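Long-range contacts in PilY2 protein (Pseudomonas aeruginosa, PDB 3TDQ), which probably takes part in the assembly of type 4 pili (fimbriae), although its molecular role is not established: residues 34-39 / 67-72; 10-15 / 50-55. One frame throughout, in Å; residues are numbered along the deposited sequence. Where two conformers were deposited one is given.

Contact 1: 34-39 / 67-72; sequences NSTVRN and TDIYIH. With GOL (glycerol), chain F.
Arg38 reaches from the short strand 37-38 to Asp68 on strand 65-71, the outermost strand, within this chain, of the five-stranded antiparallel sheet of this OB-clan protein, and the two side chains form a salt bridge. NH1 of Arg38 lies 2.6 Å from Asp68 OD1, in the plane of the guanidinium group, with an N-H...O angle of 157°. Arg38 NH2 adds a weak bond to Asp68 OD1 at 3.0 Å, and the two charged groups are nearly coplanar, their planes 12° apart. The carbonyl oxygen of Ile69 lies over one guanidinium face, 2.9 Å from Arg38 NH1 but at too poor an angle for a hydrogen bond. A water at the guanidinium edge accepts from Ile69 N and, weakly, from Arg38 NH1, linking the two segments a second time. A glycerol, probably from the crystallisation liquor, bridges the segments from its O3 to Arg38 O at 2.9 Å and from its O1 to Ile69 O at 3.0 Å. Beside this polar group Thr36 lays its methyl CG2, anti to the backbone N, over the peptide between Thr67 and Asp68, while its OG1 bonds to Ile66 O. The backbones of Thr67 and Asp68 both bond to Ser56 of strand 52-58, a classic beta bulge in the strand that carries the acid. At the subunit interface Arg38 NE also forms a salt bridge with Asp68 of the second subunit, and OD2 of this chain's Asp68 forms one with Lys73 NZ of that subunit.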
ATOM      1  N   ASN A  34     -16.063   1.559   6.397  1.00 23.80           N
ATOM      2  CA  ASN A  34     -16.223   2.250   5.096  1.00 24.88           C
ATOM      3  C   ASN A  34     -15.265   3.442   4.963  1.00 29.05           C
ATOM      4  O   ASN A  34     -14.964   3.842   3.857  1.00 28.81           O
ATOM      5  CB  ASN A  34     -17.682   2.747   4.947  1.00 24.27           C
ATOM      6  CG  ASN A  34     -18.737   1.654   4.891  1.00 34.72           C
ATOM      7  OD1 ASN A  34     -18.435   0.443   4.731  1.00 28.56           O
ATOM      8  ND2 ASN A  34     -19.999   2.062   5.074  1.00 26.28           N
ATOM      9  N   SER A  35     -14.782   3.995   6.103  1.00 27.20           N
ATOM     10  CA  SER A  35     -13.856   5.131   6.146  1.00 27.57           C
ATOM     11  C   SER A  35     -12.431   4.739   5.693  1.00 31.18           C
ATOM     12  O   SER A  35     -11.646   5.635   5.423  1.00 32.36           O
ATOM     13  CB  SER A  35     -13.842   5.753   7.546  1.00 29.45           C
ATOM     14  OG  SER A  35     -13.442   4.805   8.524  1.00 35.18           O
ATOM     15  N   THR A  36     -12.103   3.423   5.556  1.00 26.84           N
ATOM     16  CA  THR A  36     -10.794   2.984   5.021  1.00 25.78           C
ATOM     17  C   THR A  36     -10.994   3.003   3.529  1.00 29.97           C
ATOM     18  O   THR A  36     -11.627   2.091   2.959  1.00 29.45           O
ATOM     19  CB  THR A  36     -10.382   1.639   5.611  1.00 26.38           C
ATOM     20  OG1 THR A  36     -10.342   1.825   7.028  1.00 25.01           O
ATOM     21  CG2 THR A  36      -9.020   1.134   5.063  1.00 24.35           C
ATOM     22  N   VAL A  37     -10.505   4.073   2.897  0.50 26.34           N
ATOM     23  CA  VAL A  37     -10.718   4.378   1.490  0.50 26.33           C
ATOM     24  C   VAL A  37      -9.377   4.560   0.749  0.50 30.11           C
ATOM     25  O   VAL A  37      -8.438   5.149   1.279  0.50 28.39           O
ATOM     26  CB  VAL A  37     -11.621   5.652   1.395  0.50 30.89           C
ATOM     27  CG1 VAL A  37     -11.875   6.077  -0.043  0.50 30.75           C
ATOM     28  CG2 VAL A  37     -12.942   5.483   2.134  0.50 30.81           C
ATOM     29  N   ARG A  38      -9.313   4.045  -0.487  1.00 28.08           N
ATOM     30  CA  ARG A  38      -8.161   4.131  -1.369  1.00 29.72           C
ATOM     31  C   ARG A  38      -8.708   4.496  -2.756  1.00 35.96           C
ATOM     32  O   ARG A  38      -9.632   3.840  -3.252  1.00 34.22           O
ATOM     33  CB  ARG A  38      -7.382   2.793  -1.356  1.00 31.07           C
ATOM     34  CG  ARG A  38      -5.912   2.868  -1.766  1.00 42.00           C
ATOM     35  CD  ARG A  38      -5.163   1.550  -1.438  1.00 54.96           C
ATOM     36  NE  ARG A  38      -3.796   1.797  -0.960  1.00 39.54           N
ATOM     37  CZ  ARG A  38      -3.472   1.928   0.315  1.00 50.49           C
ATOM     38  NH1 ARG A  38      -4.381   1.731   1.262  1.00 34.22           N
ATOM     39  NH2 ARG A  38      -2.233   2.232   0.660  1.00 49.61           N
ATOM     40  N   ASN A  39      -8.217   5.602  -3.325  1.00 35.09           N
ATOM     41  CA  ASN A  39      -8.628   6.137  -4.635  1.00 37.42           C
ATOM     42  C   ASN A  39     -10.153   6.369  -4.704  1.00 42.57           C
ATOM     43  O   ASN A  39     -10.790   6.005  -5.692  1.00 43.19           O
ATOM     44  CB  ASN A  39      -8.108   5.261  -5.794  1.00 40.39           C
ATOM     45  CG  ASN A  39      -6.589   5.217  -5.856  1.00 61.94           C
ATOM     46  OD1 ASN A  39      -5.892   6.118  -5.367  1.00 44.22           O
ATOM     47  ND2 ASN A  39      -6.035   4.135  -6.396  1.00 59.18           N
ATOM     48  N   THR A  67      -7.004   0.577   9.059  1.00 25.03           N
ATOM     49  CA  THR A  67      -7.176   1.941   8.543  1.00 25.62           C
ATOM     50  C   THR A  67      -6.412   2.125   7.230  1.00 28.01           C
ATOM     51  O   THR A  67      -6.568   3.154   6.578  1.00 26.85           O
ATOM     52  CB  THR A  67      -6.739   2.992   9.590  1.00 28.44           C
ATOM     53  OG1 THR A  67      -5.369   2.762   9.905  1.00 30.05           O
ATOM     54  CG2 THR A  67      -7.588   2.939  10.859  1.00 27.91           C
ATOM     55  N   ASP A  68      -5.616   1.119   6.830  1.00 24.89           N
ATOM     56  CA  ASP A  68      -4.805   1.169   5.601  1.00 24.81           C
ATOM     57  C   ASP A  68      -4.571  -0.243   5.092  1.00 28.78           C
ATOM     58  O   ASP A  68      -4.068  -1.084   5.843  1.00 27.63           O
ATOM     59  CB  ASP A  68      -3.444   1.876   5.884  1.00 27.02           C
ATOM     60  CG  ASP A  68      -2.633   2.274   4.647  1.00 39.32           C
ATOM     61  OD1 ASP A  68      -3.125   2.074   3.521  1.00 41.64           O
ATOM     62  OD2 ASP A  68      -1.516   2.809   4.815  1.00 40.82           O
ATOM     63  N   ILE A  69      -4.977  -0.535   3.850  1.00 24.61           N
ATOM     64  CA  ILE A  69      -4.765  -1.894   3.323  1.00 24.45           C
ATOM     65  C   ILE A  69      -4.388  -1.823   1.837  1.00 27.71           C
ATOM     66  O   ILE A  69      -5.005  -1.088   1.068  1.00 25.79           O
ATOM     67  CB  ILE A  69      -5.975  -2.832   3.610  1.00 26.53           C
ATOM     68  CG1 ILE A  69      -5.688  -4.305   3.195  1.00 26.42           C
ATOM     69  CG2 ILE A  69      -7.301  -2.278   3.047  1.00 25.39           C
ATOM     70  CD1 ILE A  69      -6.642  -5.384   3.895  1.00 28.88           C
ATOM     71  N   TYR A  70      -3.372  -2.617   1.452  1.00 26.26           N
ATOM     72  CA  TYR A  70      -2.848  -2.658   0.098  1.00 25.19           C
ATOM     73  C   TYR A  70      -2.950  -4.074  -0.468  1.00 27.47           C
ATOM     74  O   TYR A  70      -2.526  -5.027   0.176  1.00 26.29           O
ATOM     75  CB  TYR A  70      -1.385  -2.164   0.094  1.00 26.28           C
ATOM     76  CG  TYR A  70      -0.668  -2.298  -1.235  1.00 28.59           C
ATOM     77  CD1 TYR A  70      -0.718  -1.275  -2.186  1.00 30.93           C
ATOM     78  CD2 TYR A  70       0.131  -3.407  -1.512  1.00 28.92           C
ATOM     79  CE1 TYR A  70      -0.029  -1.380  -3.399  1.00 29.18           C
ATOM     80  CE2 TYR A  70       0.828  -3.518  -2.717  1.00 30.14           C
ATOM     81  CZ  TYR A  70       0.740  -2.505  -3.661  1.00 34.02           C
ATOM     82  OH  TYR A  70       1.405  -2.645  -4.862  1.00 28.67           O
ATOM     83  N   ILE A  71      -3.484  -4.198  -1.686  1.00 23.94           N
ATOM     84  CA  ILE A  71      -3.593  -5.494  -2.364  1.00 24.34           C
ATOM     85  C   ILE A  71      -2.357  -5.673  -3.235  1.00 30.81           C
ATOM     86  O   ILE A  71      -2.082  -4.834  -4.090  1.00 32.37           O
ATOM     87  CB  ILE A  71      -4.919  -5.602  -3.171  1.00 27.42           C
ATOM     88  CG1 ILE A  71      -6.171  -5.449  -2.238  1.00 28.55           C
ATOM     89  CG2 ILE A  71      -4.971  -6.924  -3.972  1.00 27.17           C
ATOM     90  CD1 ILE A  71      -7.501  -4.995  -2.977  1.00 35.91           C
ATOM     91  N   HIS A  72      -1.603  -6.749  -2.996  1.00 29.70           N
ATOM     92  CA  HIS A  72      -0.422  -7.115  -3.779  1.00 31.08           C
ATOM     93  C   HIS A  72      -0.873  -7.612  -5.145  1.00 34.30           C
ATOM     94  O   HIS A  72      -1.756  -8.477  -5.234  1.00 33.53           O
ATOM     95  CB  HIS A  72       0.406  -8.170  -3.042  1.00 32.61           C
ATOM     96  CG  HIS A  72       1.047  -7.631  -1.808  1.00 37.53           C
ATOM     97  ND1 HIS A  72       2.322  -7.103  -1.833  1.00 41.61           N
ATOM     98  CD2 HIS A  72       0.526  -7.447  -0.576  1.00 39.81           C
ATOM     99  CE1 HIS A  72       2.556  -6.663  -0.601  1.00 41.00           C
ATOM    100  NE2 HIS A  72       1.509  -6.867   0.192  1.00 40.41           N
TER
HETATM  101  C1  GOL F 119      -7.464  -1.067  -0.929  1.00 58.25           C
HETATM  102  O1  GOL F 119      -6.782  -2.279  -1.079  1.00 57.54           O
HETATM  103  C2  GOL F 119      -8.274  -0.831  -2.171  1.00 58.15           C
HETATM  104  O2  GOL F 119      -7.456  -0.904  -3.360  1.00 59.17           O
HETATM  105  C3  GOL F 119      -9.333   0.299  -2.028  1.00 58.26           C
HETATM  106  O3  GOL F 119      -9.702   0.960  -3.278  1.00 58.63           O
HETATM  107  O   HOH W   1      -6.834   1.267   2.358  1.00 26.53           O

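Contact 2: 10-15 / 50-55; sequences AGVVFE and GSVVSY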
ATOM      1  N   ALA A  10       0.546  -8.772   7.370  1.00 27.54           N
ATOM      2  CA  ALA A  10       0.391  -9.181   5.977  1.00 27.56           C
ATOM      3  C   ALA A  10      -0.170 -10.583   5.926  1.00 31.40           C
ATOM      4  O   ALA A  10       0.086 -11.378   6.820  1.00 31.29           O
ATOM      5  CB  ALA A  10       1.717  -9.104   5.230  1.00 28.77           C
ATOM      6  N   GLY A  11      -0.986 -10.863   4.923  1.00 26.48           N
ATOM      7  CA  GLY A  11      -1.572 -12.188   4.783  1.00 25.86           C
ATOM      8  C   GLY A  11      -2.447 -12.333   3.563  1.00 28.27           C
ATOM      9  O   GLY A  11      -2.303 -11.592   2.592  1.00 28.38           O
ATOM     10  N   VAL A  12      -3.324 -13.323   3.607  1.00 25.73           N
ATOM     11  CA  VAL A  12      -4.258 -13.662   2.536  1.00 24.40           C
ATOM     12  C   VAL A  12      -5.679 -13.494   3.065  1.00 27.58           C
ATOM     13  O   VAL A  12      -5.991 -14.003   4.140  1.00 25.93           O
ATOM     14  CB  VAL A  12      -4.013 -15.114   1.994  1.00 27.46           C
ATOM     15  CG1 VAL A  12      -4.990 -15.466   0.871  1.00 26.98           C
ATOM     16  CG2 VAL A  12      -2.561 -15.312   1.522  1.00 26.71           C
ATOM     17  N   VAL A  13      -6.540 -12.807   2.303  1.00 25.33           N
ATOM     18  CA  VAL A  13      -7.955 -12.655   2.654  1.00 24.80           C
ATOM     19  C   VAL A  13      -8.659 -13.997   2.365  1.00 29.71           C
ATOM     20  O   VAL A  13      -8.523 -14.540   1.270  1.00 29.39           O
ATOM     21  CB  VAL A  13      -8.631 -11.469   1.883  1.00 27.75           C
ATOM     22  CG1 VAL A  13     -10.124 -11.379   2.199  1.00 27.08           C
ATOM     23  CG2 VAL A  13      -7.942 -10.132   2.180  1.00 26.83           C
ATOM     24  N   PHE A  14      -9.404 -14.527   3.332  1.00 27.82           N
ATOM     25  CA  PHE A  14     -10.160 -15.767   3.139  1.00 27.39           C
ATOM     26  C   PHE A  14     -11.650 -15.469   2.930  1.00 32.79           C
ATOM     27  O   PHE A  14     -12.314 -16.176   2.176  1.00 33.66           O
ATOM     28  CB  PHE A  14      -9.960 -16.720   4.326  1.00 29.06           C
ATOM     29  CG  PHE A  14      -8.652 -17.480   4.228  1.00 30.52           C
ATOM     30  CD1 PHE A  14      -7.445 -16.863   4.542  1.00 33.13           C
ATOM     31  CD2 PHE A  14      -8.630 -18.812   3.825  1.00 33.22           C
ATOM     32  CE1 PHE A  14      -6.235 -17.559   4.431  1.00 33.70           C
ATOM     33  CE2 PHE A  14      -7.422 -19.509   3.731  1.00 35.54           C
ATOM     34  CZ  PHE A  14      -6.233 -18.871   4.026  1.00 32.72           C
ATOM     35  N   GLU A  15     -12.152 -14.397   3.532  1.00 28.25           N
ATOM     36  CA  GLU A  15     -13.550 -13.973   3.421  1.00 28.02           C
ATOM     37  C   GLU A  15     -13.695 -12.513   3.749  1.00 30.03           C
ATOM     38  O   GLU A  15     -12.867 -11.939   4.459  1.00 27.83           O
ATOM     39  CB  GLU A  15     -14.476 -14.781   4.378  1.00 29.84           C
ATOM     40  CG  GLU A  15     -15.029 -16.086   3.830  1.00 45.97           C
ATOM     41  CD  GLU A  15     -15.602 -16.089   2.419  1.00 72.08           C
ATOM     42  OE1 GLU A  15     -16.257 -15.096   2.015  1.00 57.54           O
ATOM     43  OE2 GLU A  15     -15.380 -17.099   1.711  1.00 66.72           O
ATOM     44  N   GLY A  50      -8.798 -14.595  -1.529  1.00 27.95           N
ATOM     45  CA  GLY A  50      -7.623 -14.797  -2.367  1.00 27.13           C
ATOM     46  C   GLY A  50      -6.733 -13.570  -2.478  1.00 30.84           C
ATOM     47  O   GLY A  50      -5.602 -13.696  -2.951  1.00 30.91           O
ATOM     48  N   SER A  51      -7.213 -12.366  -2.056  1.00 26.38           N
ATOM     49  CA  SER A  51      -6.369 -11.158  -2.110  1.00 25.90           C
ATOM     50  C   SER A  51      -5.186 -11.307  -1.172  1.00 29.30           C
ATOM     51  O   SER A  51      -5.351 -11.756  -0.028  1.00 28.12           O
ATOM     52  CB  SER A  51      -7.147  -9.891  -1.742  1.00 27.52           C
ATOM     53  OG  SER A  51      -8.227  -9.632  -2.620  1.00 34.85           O
ATOM     54  N   VAL A  52      -3.991 -10.952  -1.657  1.00 25.12           N
ATOM     55  CA  VAL A  52      -2.784 -10.988  -0.841  1.00 25.06           C
ATOM     56  C   VAL A  52      -2.632  -9.554  -0.349  1.00 27.46           C
ATOM     57  O   VAL A  52      -2.651  -8.638  -1.171  1.00 25.52           O
ATOM     58  CB  VAL A  52      -1.559 -11.537  -1.618  1.00 29.34           C
ATOM     59  CG1 VAL A  52      -0.264 -11.303  -0.843  1.00 28.66           C
ATOM     60  CG2 VAL A  52      -1.741 -13.013  -1.960  1.00 29.37           C
ATOM     61  N   VAL A  53      -2.561  -9.344   0.974  1.00 23.69           N
ATOM     62  CA  VAL A  53      -2.600  -7.967   1.510  1.00 22.71           C
ATOM     63  C   VAL A  53      -1.537  -7.626   2.539  1.00 27.87           C
ATOM     64  O   VAL A  53      -1.050  -8.495   3.244  1.00 27.31           O
ATOM     65  CB  VAL A  53      -3.991  -7.698   2.149  1.00 24.92           C
ATOM     66  CG1 VAL A  53      -5.086  -7.559   1.081  1.00 23.97           C
ATOM     67  CG2 VAL A  53      -4.356  -8.770   3.208  1.00 24.26           C
ATOM     68  N   SER A  54      -1.199  -6.327   2.612  1.00 26.07           N
ATOM     69  CA  SER A  54      -0.389  -5.678   3.645  1.00 25.13           C
ATOM     70  C   SER A  54      -1.350  -4.716   4.300  1.00 28.83           C
ATOM     71  O   SER A  54      -2.135  -4.081   3.580  1.00 25.99           O
ATOM     72  CB  SER A  54       0.824  -4.963   3.064  1.00 28.07           C
ATOM     73  OG  SER A  54       1.757  -5.920   2.600  1.00 35.50           O
ATOM     74  N   TYR A  55      -1.377  -4.647   5.641  1.00 25.54           N
ATOM     75  CA  TYR A  55      -2.369  -3.778   6.284  1.00 24.90           C
ATOM     76  C   TYR A  55      -1.855  -3.221   7.597  1.00 29.12           C
ATOM     77  O   TYR A  55      -0.953  -3.791   8.215  1.00 27.81           O
ATOM     78  CB  TYR A  55      -3.712  -4.535   6.511  1.00 25.38           C
ATOM     79  CG  TYR A  55      -3.527  -5.860   7.217  1.00 28.17           C
ATOM     80  CD1 TYR A  55      -3.540  -5.941   8.606  1.00 29.56           C
ATOM     81  CD2 TYR A  55      -3.233  -7.020   6.500  1.00 29.65           C
ATOM     82  CE1 TYR A  55      -3.300  -7.144   9.265  1.00 30.07           C
ATOM     83  CE2 TYR A  55      -2.965  -8.226   7.150  1.00 30.29           C
ATOM     84  CZ  TYR A  55      -3.004  -8.284   8.531  1.00 34.85           C
ATOM     85  OH  TYR A  55      -2.758  -9.469   9.178  1.00 36.53           O
TER
HETATM   86  O   HOH W   2      -1.784 -12.063   8.719  1.00 46.42           O
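Val53 turns CG1 anti to its carbonyl carbon (chi1 -72°), which leaves CG2 between the backbone N and the carbonyl carbon; both methyls face Val13, whose CG2 is the branch anti to its carbonyl carbon (chi1 177°). Val13 CG2 lies 4.0 Å from both Val53 CG1 and Val53 CG2, the side chains crossing at about a right angle, and Val53 CG2 also lies 3.5 Å from Gly11 O. Tyr55 carries its ring back toward the first strand, where Tyr55 CE2 comes within 3.6 Å of Ala10 N and Gly11 N lies near the ring plane at the edge. A water in that plane accepts from Tyr55 OH and donates to Ala10 O, tying the phenol to the backbone. All this rests on the antiparallel pairing of strands 6-17 and 52-58, neighbours in the five-stranded sheet, whose segments run at 129° to each other and so are strongly twisted. Gly11 and Val53 make the hydrogen-bonded pair, with Gly11 N to Val53 O at 2.9 Å and Val53 N to Gly11 O at 2.8 Å. Beyond the non-hydrogen-bonded pair of Val12 and Val52, the hydrogen bonding runs on past the strand into residues 50-51 through Val13 N to Ser51 O, a nearly straight bond, and Gly50 N to Val13 O. Outside the pair, Val23 and Ile25 pack on Val13, Ile69 and Ile71 on Val53, and Tyr30 meets the ring of Tyr55.

Contacts 1 and 2, their centres about 12 Å apart, belong to one sheet: strand 52-58 lies between strand 6-17, its partner in contact 2, and strand 65-71, which carries half of contact 1. Their segments alternate along the chain. Backbone and side chain join them at His72, where His72 N lies 2.8 Å from Val52 O and His72 NE2 lies 2.6 Å from Ser54 OG, both probable hydrogen bonds. Packing adds to this, with Ile69 CG1 3.6 Å from Ser54 O. Both contacts touch the second subunit, contact 1 far more extensively. The bound sodium ion is about 11 Å from the side chains of both Thr67 and Tyr55.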